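Local coordinates for putative capsid protein of prophage (Escherichia coli CFT073, PDB 3BQW) that is of unconfirmed function but probably assembles, in many copies, into the shell that encloses the phage genome, at residues Met6-Asn9 against Thr10-Phe14; Ala40-Thr44 against Gln45-Leu49; Lys133-Val136 against Glu137-Ala140; Lys177-Ser180 against Glu181-Lys184; Thr186-Pro189 against Ile190-Ile193. All coordinates share one frame; numbering follows the deposited sequence.

Contact 1 of 5, residues Met6-Asn9 against Thr10-Phe14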
loop_
_atom_site.group_PDB
_atom_site.type_symbol
_atom_site.label_atom_id
_atom_site.label_comp_id
_atom_site.label_asym_id
_atom_site.label_seq_id
_atom_site.Cartn_x
_atom_site.Cartn_y
_atom_site.Cartn_z
ATOM N N MET A 6 31.642 -2.777 14.256
ATOM C CA MET A 6 30.696 -2.972 15.357
ATOM C C MET A 6 29.256 -2.772 14.856
ATOM O O MET A 6 28.998 -1.877 14.057
ATOM C CB MET A 6 30.988 -1.985 16.495
ATOM C CG MET A 6 30.653 -2.525 17.899
ATOM S SD MET A 6 31.879 -3.721 18.526
ATOM C CE MET A 6 33.390 -3.187 17.720
ATOM N N ALA A 7 28.333 -3.603 15.332
ATOM C CA ALA A 7 26.934 -3.536 14.894
ATOM C C ALA A 7 26.277 -2.315 15.524
ATOM O O ALA A 7 26.549 -2.002 16.671
ATOM C CB ALA A 7 26.172 -4.828 15.264
ATOM N N LEU A 8 25.459 -1.604 14.755
ATOM C CA LEU A 8 24.739 -0.450 15.272
ATOM C C LEU A 8 23.623 -0.955 16.141
ATOM O O LEU A 8 22.983 -1.937 15.805
ATOM C CB LEU A 8 24.143 0.399 14.147
ATOM C CG LEU A 8 25.119 1.019 13.138
ATOM C CD1 LEU A 8 24.363 1.984 12.254
ATOM C CD2 LEU A 8 26.299 1.687 13.864
ATOM N N ASN A 9 23.393 -0.292 17.263
ATOM C CA ASN A 9 22.255 -0.637 18.083
ATOM C C ASN A 9 21.001 0.045 17.543
ATOM O O ASN A 9 21.052 0.881 16.636
ATOM C CB ASN A 9 22.506 -0.326 19.566
ATOM C CG ASN A 9 22.747 1.151 19.838
ATOM O OD1 ASN A 9 21.979 2.013 19.407
ATOM N ND2 ASN A 9 23.814 1.444 20.583
ATOM N N THR A 10 19.871 -0.323 18.107
ATOM C CA THR A 10 18.615 0.001 17.488
ATOM C C THR A 10 18.222 1.472 17.666
ATOM O O THR A 10 17.577 2.027 16.798
ATOM C CB THR A 10 17.544 -1.074 17.831
ATOM O OG1 THR A 10 17.727 -2.195 16.917
ATOM C CG2 THR A 10 16.118 -0.523 17.698
ATOM N N ASN A 11 18.666 2.124 18.733
ATOM C CA ASN A 11 18.535 3.584 18.821
ATOM C C ASN A 11 19.227 4.284 17.651
ATOM O O ASN A 11 18.735 5.288 17.145
ATOM C CB ASN A 11 19.127 4.119 20.122
ATOM C CG ASN A 11 18.336 3.723 21.348
ATOM O OD1 ASN A 11 17.177 3.301 21.276
ATOM N ND2 ASN A 11 18.964 3.879 22.496
ATOM N N GLN A 12 20.368 3.753 17.233
ATOM C CA GLN A 12 21.129 4.321 16.109
ATOM C C GLN A 12 20.384 4.141 14.794
ATOM O O GLN A 12 20.300 5.053 13.967
ATOM C CB GLN A 12 22.542 3.712 16.061
ATOM C CG GLN A 12 23.405 4.171 17.262
ATOM C CD GLN A 12 24.621 3.270 17.579
ATOM O OE1 GLN A 12 25.158 2.574 16.714
ATOM N NE2 GLN A 12 25.050 3.300 18.828
ATOM N N LEU A 13 19.802 2.965 14.620
ATOM C CA LEU A 13 18.969 2.691 13.448
ATOM C C LEU A 13 17.651 3.484 13.459
ATOM O O LEU A 13 17.222 3.981 12.414
ATOM C CB LEU A 13 18.701 1.188 13.342
ATOM C CG LEU A 13 19.911 0.240 13.359
ATOM C CD1 LEU A 13 19.442 -1.191 13.446
ATOM C CD2 LEU A 13 20.807 0.430 12.162
ATOM N N PHE A 14 17.004 3.612 14.615
ATOM C CA PHE A 14 15.798 4.459 14.733
ATOM C C PHE A 14 16.065 5.942 14.450
ATOM O O PHE A 14 15.201 6.634 13.923
ATOM C CB PHE A 14 15.146 4.344 16.120
ATOM C CG PHE A 14 14.165 3.207 16.249
ATOM C CD1 PHE A 14 14.358 2.213 17.183
ATOM C CD2 PHE A 14 13.050 3.141 15.426
ATOM C CE1 PHE A 14 13.438 1.161 17.291
ATOM C CE2 PHE A 14 12.149 2.107 15.524
ATOM C CZ PHE A 14 12.342 1.118 16.459
HETATM O O HOH W 1 20.706 -3.518 16.185
#

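Contact 2 of 5, residues Ala40-Thr44 against Gln45-Leu49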
loop_
_atom_site.group_PDB
_atom_site.type_symbol
_atom_site.label_atom_id
_atom_site.label_comp_id
_atom_site.label_asym_id
_atom_site.label_seq_id
_atom_site.Cartn_x
_atom_site.Cartn_y
_atom_site.Cartn_z
ATOM N N ALA A 40 -2.344 2.728 13.711
ATOM C CA ALA A 40 -2.517 2.270 15.060
ATOM C C ALA A 40 -1.493 1.170 15.283
ATOM O O ALA A 40 -1.403 0.229 14.487
ATOM C CB ALA A 40 -3.962 1.771 15.317
ATOM N N THR A 41 -0.712 1.299 16.356
ATOM C CA THR A 41 0.255 0.278 16.731
ATOM C C THR A 41 -0.273 -0.442 17.962
ATOM O O THR A 41 -0.713 0.199 18.924
ATOM C CB THR A 41 1.653 0.872 16.997
ATOM O OG1 THR A 41 1.573 1.914 17.965
ATOM C CG2 THR A 41 2.267 1.432 15.709
ATOM N N PHE A 42 -0.245 -1.773 17.929
ATOM C CA PHE A 42 -0.756 -2.573 19.020
ATOM C C PHE A 42 0.381 -3.139 19.867
ATOM O O PHE A 42 1.482 -3.370 19.366
ATOM C CB PHE A 42 -1.684 -3.686 18.477
ATOM C CG PHE A 42 -2.963 -3.156 17.899
ATOM C CD1 PHE A 42 -4.138 -3.212 18.621
ATOM C CD2 PHE A 42 -2.975 -2.527 16.664
ATOM C CE1 PHE A 42 -5.317 -2.683 18.103
ATOM C CE2 PHE A 42 -4.138 -1.982 16.145
ATOM C CZ PHE A 42 -5.311 -2.063 16.865
ATOM N N SER A 43 0.103 -3.337 21.161
ATOM C CA SER A 43 1.043 -3.969 22.091
ATOM C C SER A 43 0.773 -5.460 22.198
ATOM O O SER A 43 1.456 -6.189 22.922
ATOM C CB SER A 43 0.911 -3.327 23.471
ATOM O OG SER A 43 -0.476 -3.285 23.821
ATOM N N THR A 44 -0.259 -5.905 21.504
ATOM C CA THR A 44 -0.506 -7.334 21.306
ATOM C C THR A 44 -0.051 -7.754 19.893
ATOM O O THR A 44 0.015 -6.942 18.953
ATOM C CB THR A 44 -1.974 -7.654 21.524
ATOM O OG1 THR A 44 -2.773 -6.771 20.729
ATOM C CG2 THR A 44 -2.353 -7.466 23.006
ATOM N N GLN A 45 0.292 -9.025 19.777
ATOM C CA GLN A 45 0.704 -9.619 18.527
ATOM C C GLN A 45 -0.374 -9.449 17.498
ATOM O O GLN A 45 -0.090 -9.082 16.360
ATOM C CB GLN A 45 0.970 -11.100 18.714
ATOM C CG GLN A 45 1.417 -11.799 17.464
ATOM C CD GLN A 45 1.627 -13.289 17.690
ATOM O OE1 GLN A 45 1.174 -13.842 18.692
ATOM N NE2 GLN A 45 2.308 -13.942 16.756
ATOM N N ASN A 46 -1.608 -9.746 17.904
ATOM C CA ASN A 46 -2.752 -9.596 17.048
ATOM C C ASN A 46 -3.369 -8.228 17.160
ATOM O O ASN A 46 -3.331 -7.597 18.206
ATOM C CB ASN A 46 -3.809 -10.654 17.367
ATOM C CG ASN A 46 -3.295 -12.045 17.160
ATOM O OD1 ASN A 46 -3.597 -12.960 17.915
ATOM N ND2 ASN A 46 -2.482 -12.205 16.147
ATOM N N ILE A 47 -3.954 -7.803 16.050
ATOM C CA ILE A 47 -4.706 -6.568 15.967
ATOM C C ILE A 47 -6.058 -6.810 16.624
ATOM O O ILE A 47 -6.801 -7.710 16.224
ATOM C CB ILE A 47 -4.928 -6.112 14.491
ATOM C CG1 ILE A 47 -3.604 -5.948 13.733
ATOM C CG2 ILE A 47 -5.759 -4.821 14.438
ATOM C CD1 ILE A 47 -2.623 -5.134 14.470
ATOM N N MET A 48 -6.365 -5.982 17.620
ATOM C CA MET A 48 -7.605 -6.045 18.344
ATOM C C MET A 48 -8.518 -4.869 17.971
ATOM O O MET A 48 -8.449 -3.808 18.585
ATOM C CB MET A 48 -7.298 -6.056 19.838
ATOM C CG MET A 48 -6.362 -7.200 20.271
ATOM S SD MET A 48 -6.873 -8.862 19.757
ATOM C CE MET A 48 -6.223 -9.792 21.134
ATOM N N LEU A 49 -9.379 -5.073 16.979
ATOM C CA LEU A 49 -10.073 -3.975 16.314
ATOM C C LEU A 49 -11.113 -3.300 17.207
ATOM O O LEU A 49 -11.360 -2.109 17.083
ATOM C CB LEU A 49 -10.744 -4.452 15.026
ATOM C CG LEU A 49 -9.873 -4.884 13.849
ATOM C CD1 LEU A 49 -10.758 -5.338 12.645
ATOM C CD2 LEU A 49 -8.887 -3.776 13.424
#

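Contact 3 of 5, residues Lys133-Val136 against Glu137-Ala140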
loop_
_atom_site.group_PDB
_atom_site.type_symbol
_atom_site.label_atom_id
_atom_site.label_comp_id
_atom_site.label_asym_id
_atom_site.label_seq_id
_atom_site.Cartn_x
_atom_site.Cartn_y
_atom_site.Cartn_z
ATOM N N LYS A 133 6.070 -1.290 2.724
ATOM C CA LYS A 133 5.028 -0.376 2.255
ATOM C C LYS A 133 4.338 -0.885 0.972
ATOM O O LYS A 133 3.162 -0.616 0.760
ATOM C CB LYS A 133 5.570 1.035 2.043
ATOM C CG LYS A 133 5.835 1.759 3.336
ATOM C CD LYS A 133 6.054 3.201 3.180
ATOM C CE LYS A 133 6.294 3.882 4.559
ATOM N NZ LYS A 133 6.859 5.259 4.373
ATOM N N ALA A 134 5.097 -1.599 0.149
ATOM C CA ALA A 134 4.621 -2.259 -1.046
ATOM C C ALA A 134 3.648 -3.388 -0.725
ATOM O O ALA A 134 2.606 -3.496 -1.353
ATOM C CB ALA A 134 5.806 -2.794 -1.850
ATOM N N ARG A 135 3.976 -4.220 0.262
ATOM C CA ARG A 135 3.029 -5.233 0.743
ATOM C C ARG A 135 1.761 -4.591 1.274
ATOM O O ARG A 135 0.672 -5.057 0.996
ATOM C CB ARG A 135 3.666 -6.132 1.811
ATOM C CG ARG A 135 2.658 -7.054 2.578
ATOM C CD ARG A 135 2.450 -8.328 1.863
ATOM N NE ARG A 135 3.748 -8.951 1.697
ATOM C CZ ARG A 135 4.055 -9.891 0.812
ATOM N NH1 ARG A 135 3.128 -10.389 -0.030
ATOM N NH2 ARG A 135 5.320 -10.342 0.785
ATOM N N VAL A 136 1.897 -3.530 2.044
ATOM C CA VAL A 136 0.745 -2.830 2.550
ATOM C C VAL A 136 -0.142 -2.278 1.422
ATOM O O VAL A 136 -1.371 -2.352 1.523
ATOM C CB VAL A 136 1.152 -1.707 3.538
ATOM C CG1 VAL A 136 -0.031 -0.840 3.910
ATOM C CG2 VAL A 136 1.754 -2.298 4.789
ATOM N N GLU A 137 0.466 -1.741 0.365
ATOM C CA GLU A 137 -0.289 -1.158 -0.757
ATOM C C GLU A 137 -1.006 -2.232 -1.526
ATOM O O GLU A 137 -2.135 -2.012 -1.975
ATOM C CB GLU A 137 0.625 -0.359 -1.702
ATOM C CG GLU A 137 -0.027 0.261 -2.945
ATOM C CD GLU A 137 -0.895 1.475 -2.656
ATOM O OE1 GLU A 137 -1.143 1.776 -1.472
ATOM O OE2 GLU A 137 -1.393 2.118 -3.625
ATOM N N TRP A 138 -0.345 -3.377 -1.692
ATOM C CA TRP A 138 -0.930 -4.545 -2.320
ATOM C C TRP A 138 -2.173 -4.977 -1.545
ATOM O O TRP A 138 -3.222 -5.182 -2.115
ATOM C CB TRP A 138 0.100 -5.680 -2.368
ATOM C CG TRP A 138 -0.395 -6.939 -2.961
ATOM C CD1 TRP A 138 -0.711 -7.159 -4.282
ATOM C CD2 TRP A 138 -0.635 -8.177 -2.280
ATOM N NE1 TRP A 138 -1.141 -8.444 -4.450
ATOM C CE2 TRP A 138 -1.098 -9.095 -3.239
ATOM C CE3 TRP A 138 -0.514 -8.594 -0.942
ATOM C CZ2 TRP A 138 -1.428 -10.429 -2.908
ATOM C CZ3 TRP A 138 -0.823 -9.908 -0.610
ATOM C CH2 TRP A 138 -1.300 -10.809 -1.589
ATOM N N LEU A 139 -2.031 -5.084 -0.223
ATOM C CA LEU A 139 -3.141 -5.395 0.637
ATOM C C LEU A 139 -4.241 -4.330 0.534
ATOM O O LEU A 139 -5.392 -4.676 0.480
ATOM C CB LEU A 139 -2.665 -5.548 2.088
ATOM C CG LEU A 139 -1.894 -6.829 2.412
ATOM C CD1 LEU A 139 -1.304 -6.768 3.839
ATOM C CD2 LEU A 139 -2.750 -8.039 2.230
ATOM N N ALA A 140 -3.879 -3.048 0.504
ATOM C CA ALA A 140 -4.839 -1.938 0.381
ATOM C C ALA A 140 -5.663 -1.977 -0.926
ATOM O O ALA A 140 -6.905 -1.880 -0.911
ATOM C CB ALA A 140 -4.103 -0.586 0.505
#

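Contact 4 of 5, residues Lys177-Ser180 against Glu181-Lys184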
loop_
_atom_site.group_PDB
_atom_site.type_symbol
_atom_site.label_atom_id
_atom_site.label_comp_id
_atom_site.label_asym_id
_atom_site.label_seq_id
_atom_site.Cartn_x
_atom_site.Cartn_y
_atom_site.Cartn_z
ATOM N N LYS A 177 -22.586 -2.539 -20.876
ATOM C CA LYS A 177 -22.098 -1.696 -21.951
ATOM C C LYS A 177 -20.571 -1.593 -21.930
ATOM O O LYS A 177 -19.989 -1.089 -20.979
ATOM C CB LYS A 177 -22.743 -0.317 -21.780
ATOM C CG LYS A 177 -22.404 0.716 -22.832
ATOM C CD LYS A 177 -23.241 2.011 -22.677
ATOM C CE LYS A 177 -24.734 1.777 -22.919
ATOM N NZ LYS A 177 -25.452 3.069 -23.159
ATOM N N LYS A 178 -19.924 -2.107 -22.970
ATOM C CA LYS A 178 -18.473 -2.002 -23.119
ATOM C C LYS A 178 -18.046 -0.689 -23.796
ATOM O O LYS A 178 -18.558 -0.320 -24.842
ATOM C CB LYS A 178 -17.940 -3.161 -23.952
ATOM C CG LYS A 178 -18.216 -4.534 -23.411
ATOM C CD LYS A 178 -17.334 -5.540 -24.135
ATOM C CE LYS A 178 -17.761 -6.975 -23.881
ATOM N NZ LYS A 178 -16.981 -7.926 -24.741
ATOM N N TRP A 179 -17.062 -0.017 -23.220
ATOM C CA TRP A 179 -16.534 1.222 -23.810
ATOM C C TRP A 179 -15.880 1.010 -25.168
ATOM O O TRP A 179 -15.963 1.870 -26.039
ATOM C CB TRP A 179 -15.539 1.893 -22.858
ATOM C CG TRP A 179 -16.168 2.789 -21.859
ATOM C CD1 TRP A 179 -17.458 3.194 -21.826
ATOM C CD2 TRP A 179 -15.513 3.465 -20.779
ATOM N NE1 TRP A 179 -17.675 4.035 -20.773
ATOM C CE2 TRP A 179 -16.492 4.236 -20.118
ATOM C CE3 TRP A 179 -14.200 3.479 -20.293
ATOM C CZ2 TRP A 179 -16.206 5.009 -19.005
ATOM C CZ3 TRP A 179 -13.919 4.242 -19.181
ATOM C CH2 TRP A 179 -14.914 4.986 -18.539
ATOM N N SER A 180 -15.232 -0.133 -25.340
ATOM C CA SER A 180 -14.545 -0.452 -26.575
ATOM C C SER A 180 -15.530 -0.472 -27.768
ATOM O O SER A 180 -15.143 -0.214 -28.895
ATOM C CB SER A 180 -13.832 -1.798 -26.428
ATOM O OG SER A 180 -14.783 -2.837 -26.244
ATOM N N GLU A 181 -16.806 -0.721 -27.478
ATOM C CA GLU A 181 -17.848 -0.845 -28.469
ATOM C C GLU A 181 -18.648 0.433 -28.651
ATOM O O GLU A 181 -19.612 0.448 -29.422
ATOM C CB GLU A 181 -18.800 -1.990 -28.065
ATOM C CG GLU A 181 -18.150 -3.370 -28.149
ATOM C CD GLU A 181 -19.080 -4.513 -27.740
ATOM O OE1 GLU A 181 -20.240 -4.245 -27.354
ATOM O OE2 GLU A 181 -18.631 -5.688 -27.789
ATOM N N GLN A 182 -18.287 1.507 -27.958
ATOM C CA GLN A 182 -19.056 2.739 -28.086
ATOM C C GLN A 182 -18.509 3.632 -29.175
ATOM O O GLN A 182 -17.362 3.491 -29.595
ATOM C CB GLN A 182 -19.136 3.485 -26.753
ATOM C CG GLN A 182 -19.719 2.667 -25.617
ATOM C CD GLN A 182 -21.020 1.992 -25.989
ATOM O OE1 GLN A 182 -21.912 2.628 -26.535
ATOM N NE2 GLN A 182 -21.122 0.691 -25.727
ATOM N N ASP A 183 -19.355 4.539 -29.643
ATOM C CA ASP A 183 -18.980 5.498 -30.653
ATOM C C ASP A 183 -18.241 6.605 -29.934
ATOM O O ASP A 183 -18.823 7.348 -29.143
ATOM C CB ASP A 183 -20.225 6.042 -31.387
ATOM C CG ASP A 183 -19.881 7.061 -32.470
ATOM O OD1 ASP A 183 -18.716 7.492 -32.575
ATOM O OD2 ASP A 183 -20.792 7.445 -33.224
ATOM N N LYS A 184 -16.949 6.687 -30.220
ATOM C CA LYS A 184 -16.046 7.617 -29.568
ATOM C C LYS A 184 -16.357 9.068 -29.878
ATOM O O LYS A 184 -15.991 9.957 -29.117
ATOM C CB LYS A 184 -14.606 7.293 -29.976
ATOM C CG LYS A 184 -14.136 5.890 -29.560
ATOM C CD LYS A 184 -14.442 5.590 -28.102
ATOM C CE LYS A 184 -13.693 4.356 -27.608
ATOM N NZ LYS A 184 -14.364 3.124 -28.094
HETATM O O HOH W 2 -21.356 -2.683 -25.346
#

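Contact 5 of 5, residues Thr186-Pro189 against Ile190-Ile193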
loop_
_atom_site.group_PDB
_atom_site.type_symbol
_atom_site.label_atom_id
_atom_site.label_comp_id
_atom_site.label_asym_id
_atom_site.label_seq_id
_atom_site.Cartn_x
_atom_site.Cartn_y
_atom_site.Cartn_z
ATOM N N THR A 186 -19.608 10.143 -30.209
ATOM C CA THR A 186 -20.948 10.516 -29.731
ATOM C C THR A 186 -21.324 10.066 -28.326
ATOM O O THR A 186 -22.249 10.610 -27.725
ATOM C CB THR A 186 -22.037 10.036 -30.707
ATOM O OG1 THR A 186 -22.050 8.604 -30.749
ATOM C CG2 THR A 186 -21.784 10.603 -32.111
ATOM N N HIS A 187 -20.612 9.091 -27.793
ATOM C CA HIS A 187 -20.935 8.566 -26.474
ATOM C C HIS A 187 -20.451 9.486 -25.345
ATOM O O HIS A 187 -19.351 10.044 -25.407
ATOM C CB HIS A 187 -20.338 7.181 -26.321
ATOM C CG HIS A 187 -20.893 6.434 -25.165
ATOM N ND1 HIS A 187 -20.139 6.117 -24.049
ATOM C CD2 HIS A 187 -22.146 5.980 -24.925
ATOM C CE1 HIS A 187 -20.909 5.482 -23.180
ATOM N NE2 HIS A 187 -22.130 5.387 -23.688
ATOM N N TYR A 188 -21.308 9.659 -24.337
ATOM C CA TYR A 188 -20.976 10.413 -23.136
ATOM C C TYR A 188 -20.584 9.443 -22.027
ATOM O O TYR A 188 -21.454 8.902 -21.348
ATOM C CB TYR A 188 -22.162 11.280 -22.711
ATOM C CG TYR A 188 -22.443 12.412 -23.681
ATOM C CD1 TYR A 188 -21.999 13.704 -23.419
ATOM C CD2 TYR A 188 -23.137 12.187 -24.869
ATOM C CE1 TYR A 188 -22.239 14.742 -24.307
ATOM C CE2 TYR A 188 -23.388 13.223 -25.763
ATOM C CZ TYR A 188 -22.936 14.497 -25.475
ATOM O OH TYR A 188 -23.184 15.528 -26.349
ATOM N N PRO A 189 -19.266 9.199 -21.846
ATOM C CA PRO A 189 -18.837 8.246 -20.820
ATOM C C PRO A 189 -19.133 8.663 -19.377
ATOM O O PRO A 189 -19.183 7.801 -18.512
ATOM C CB PRO A 189 -17.321 8.108 -21.072
ATOM C CG PRO A 189 -16.937 9.326 -21.744
ATOM C CD PRO A 189 -18.108 9.758 -22.575
ATOM N N ILE A 190 -19.351 9.951 -19.131
ATOM C CA ILE A 190 -19.747 10.440 -17.808
ATOM C C ILE A 190 -20.999 9.750 -17.254
ATOM O O ILE A 190 -21.123 9.563 -16.053
ATOM C CB ILE A 190 -19.936 12.001 -17.795
ATOM C CG1 ILE A 190 -19.896 12.557 -16.363
ATOM C CG2 ILE A 190 -21.270 12.468 -18.489
ATOM C CD1 ILE A 190 -19.704 14.123 -16.332
ATOM N N TYR A 191 -21.925 9.359 -18.127
ATOM C CA TYR A 191 -23.172 8.762 -17.660
ATOM C C TYR A 191 -22.988 7.319 -17.225
ATOM O O TYR A 191 -23.723 6.828 -16.357
ATOM C CB TYR A 191 -24.295 8.960 -18.684
ATOM C CG TYR A 191 -24.652 10.428 -18.787
ATOM C CD1 TYR A 191 -25.263 11.091 -17.705
ATOM C CD2 TYR A 191 -24.359 11.164 -19.938
ATOM C CE1 TYR A 191 -25.570 12.447 -17.766
ATOM C CE2 TYR A 191 -24.661 12.517 -20.019
ATOM C CZ TYR A 191 -25.262 13.161 -18.921
ATOM O OH TYR A 191 -25.570 14.506 -18.985
ATOM N N ASP A 192 -21.989 6.648 -17.781
ATOM C CA ASP A 192 -21.593 5.344 -17.254
ATOM C C ASP A 192 -20.916 5.498 -15.908
ATOM O O ASP A 192 -21.188 4.736 -14.976
ATOM C CB ASP A 192 -20.656 4.633 -18.203
ATOM C CG ASP A 192 -21.234 4.471 -19.592
ATOM O OD1 ASP A 192 -22.406 4.081 -19.748
ATOM O OD2 ASP A 192 -20.496 4.752 -20.541
ATOM N N ILE A 193 -20.021 6.479 -15.800
ATOM C CA ILE A 193 -19.290 6.702 -14.547
ATOM C C ILE A 193 -20.285 7.014 -13.433
ATOM O O ILE A 193 -20.169 6.479 -12.334
ATOM C CB ILE A 193 -18.215 7.804 -14.691
ATOM C CG1 ILE A 193 -17.078 7.313 -15.600
ATOM C CG2 ILE A 193 -17.675 8.201 -13.338
ATOM C CD1 ILE A 193 -16.265 8.407 -16.230
HETATM O O HOH W 3 -24.366 5.156 -21.088
#

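Contact 1 of 5, residues Met6-Asn9 against Thr10-Phe14
Asn9 and Gln12 form a capping box at the N-terminus of helix 10-17, a local contact at the surface where the loop from Met6 enters the helix. In its main arm the side-chain oxygen Asn9 OD1 accepts from the backbone Gln12 N at 3.2 Å. The donor lies 19° from the plane of the side-chain carbonyl. Asn9 can reach it because its CG sits between the backbone N and the carbonyl carbon (chi1 62°), which swings the amide over the first turn. The return arm is weak: Gln12 OE1 lies 3.4 Å from Asn9 N. The two side chains cross at about a right angle, with their amide planes 54° apart. As modelled, Asn9 ND2 and Gln12 NE2 are only 2.8 Å apart, two donors facing each other, so the orientation of one of these amides is doubtful. The first full helical bond runs from Leu13 N to Asn9 O at 3.2 Å. Ahead of the cap, the Leu8 side chain crosses that of Gln12, bringing its CD2 to 3.2 Å from Gln12 OE1. Its CB also packs on Leu13 CD2 at 3.9 Å, a hydrophobic staple beside the capping box. A water donates to Leu8 O at 2.8 Å and, weakly, to Thr10 OG1, whose firmer partner is Pro315 O. Leu8 and Leu13 then face inward: Leu8 rests on Met118 and Leu13 on Ile121 and Met125 of helix 113-146, while Leu8 on Asn317 and Leu13 on Pro315 join the cap to strand 314-319.

Contact 2 of 5, residues Ala40-Thr44 against Gln45-Leu49
Phe42 sends its ring toward Ile47 with CG anti to its own carbonyl carbon (chi1 -68°), while Ile47 folds its CD1 branch back toward that ring by two successive turns of similar size (chi1 -57°, chi2 -50°). The isoleucine thereby grips the ring with both branches. Ile47 CG2 stands over one face, 4.0 Å from the centroid of the Phe42 ring, a CH-pi contact, and Ile47 CD1 reaches Phe42 CD2 at 3.4 Å. Further round the ring, Phe42 CE1 comes obliquely to within 3.4 Å of Met48 O. Thr44 supplies the polar tie: its hydroxyl donates to Asn46 O, with OG1 to O 2.7 Å, approaching nearly along the C=O axis. The same Thr44 OG1 has Met48 CG beside it at 3.6 Å, the two side chains crossing at about a right angle. The buried Phe42 and Ile47 both touch Ala294 of strand 292-295. Ile47 also pairs through its backbone with Ile82. The arrangement is a compact reversal, not a hairpin: the chain leaves strand 38-41, in one mixed sheet, and turns back to strand 47-48, which pairs in a separate two-stranded sheet, the reversal bridged by the Thr44-Asn46 bond and the Phe42-Ile47 CH-pi contact.

Contact 3 of 5, residues Lys133-Val136 against Glu137-Ala140
Arg135 and Trp138, one helical turn apart on helix 113-146, run side by side and point the same way. Four backbone bonds carry the contact, each joining residues four apart: Glu137 N to Lys133 O, Trp138 N to Ala134 O, Leu139 N to Arg135 O and Ala140 N to Val136 O, all between 2.8 and 3.0 Å. Packing adds the side-chain part. Arg135 starts with CG anti to the backbone N (chi1 169°) and then bends twice, which lays its end alongside the indole. Its NH1 approaches Trp138 CZ3 at 4.0 Å, the ring atom lying at the edge of the guanidinium, and the two planes stand 82° apart, so this is no flat stack. Arg135 CG also meets Leu139 CD1 at 4.2 Å. The charged ends look elsewhere: Lys133 NZ donates to Glu24 O and Phe27 O, and Glu137 bonds to Thr32 OG1 and Phe31 N. On the remaining sides, Trp138 meets the ring of Tyr266, and Val136 and Leu139 touch Pro337 of strand 327-338. Chemically, the helix is held here by main-chain bonds, while its side chains pair loosely with each other. Donors at both carboxylate oxygens of Glu137, and the carbonyls round Lys133 NZ, would be expected to favour the charged forms of both residues, and these bonds tie the helix to the segment around helices 23-26 and 30-35.

Contact 4 of 5, residues Lys177-Ser180 against Glu181-Lys184
Gln182 NE2 donates to Lys178 O at 2.9 Å, and Lys184 NZ donates to Trp179 O at the same distance, so two side chains fasten onto neighbouring carbonyls. Each carbonyl takes a second bond from the backbone. Glu181 N reaches Lys178 O at 3.2 Å, and Gln182 N reaches Trp179 O at 3.0 Å, making two overlapping type I turns. In both cases the two donors come from opposite faces of the carbonyl plane. For Gln182 the bend at chi2 (-49°) folds the amide back under the turn, and Lys178 O lies close to the amide's own plane. A water bridges the two segments, accepting from Lys178 N and donating to Glu181 OE1, 2.8 Å from each. Lys178 and Glu181 cross obliquely, and their charges stay apart, Lys178 NZ to Glu181 OE2 4.1 Å, beyond a salt bridge. Packing follows: Lys177 CG lies 3.2 Å from Gln182 NE2, the two side chains crossing at about a right angle, and Gln182 CG sits at the edge of the Trp179 ring. Ser180 OG is bonded to Ala351 O, at the C-terminus. The turns lie in the loop between strand 170-172 and helix 190-198, with Trp179 set against Thr216 and Leu217 of helix 211-218 and edge-to-face with Phe220, while Lys184 pairs through its backbone with Lys221.

Contact 5 of 5, residues Thr186-Pro189 against Ile190-Ile193
Tyr188 and Tyr191 meet through a CB at a ring edge: Tyr188 CB comes to 3.5 Å from Tyr191 CD2, near the plane of the Tyr191 ring, so the two phenols do not stack. Tyr191 CG lies anti to its own carbonyl carbon (chi1 -67°), which lays the ring edge beside that CB. One face of that ring is covered instead by Ile190 CG2, offset toward the rim. The same pair of tyrosines is joined through the backbone, Tyr191 N donating to Tyr188 O at 3.3 Å. How closely His187 and Asp192 meet is doubtful, since the modelled approach of His187 CE1 to Asp192 OD2 is too close to be trusted; the two groups face each other from opposite directions and share a water. That water donates to Asp192 OD1 at 2.6 Å and lies a weak 3.4 Å from His187 NE2. Asp192 OD2 has its firm partner in Trp179 NE1. Pro189 begins the turn: its carbonyl O takes Ile193 N at 3.1 Å and a weak bond from Asp192 N. These bonds launch helix 190-198 from the preceding loop. Pro189 packs on Phe220 and Phe223, Ile190 on Leu226 of helix 221-226, and Ile190 and Ile193 both on Leu254 of strand 248-254.

The five contacts follow one another along the chain. Contact 1 lies at one end of the elongated molecule, and contacts 4 and 5 at the other; the centres of contacts 1 and 4 are about 58 Å apart. Contact 3, about 3 Å from the chain's centre, sits on helix 113-146, whose earlier part also receives Leu8 and Leu13 of contact 1. Contact 2 is about 18 Å from contact 3, centre to centre. Contacts 4 and 5, with centres about 9 Å apart, touch: a hydrogen bond from Trp179 to Asp192, with Lys177 and Gln182 packing on His187, joins the loop to the helix start. The long central helix is consistent with the spine helix of HK97-like capsid proteins.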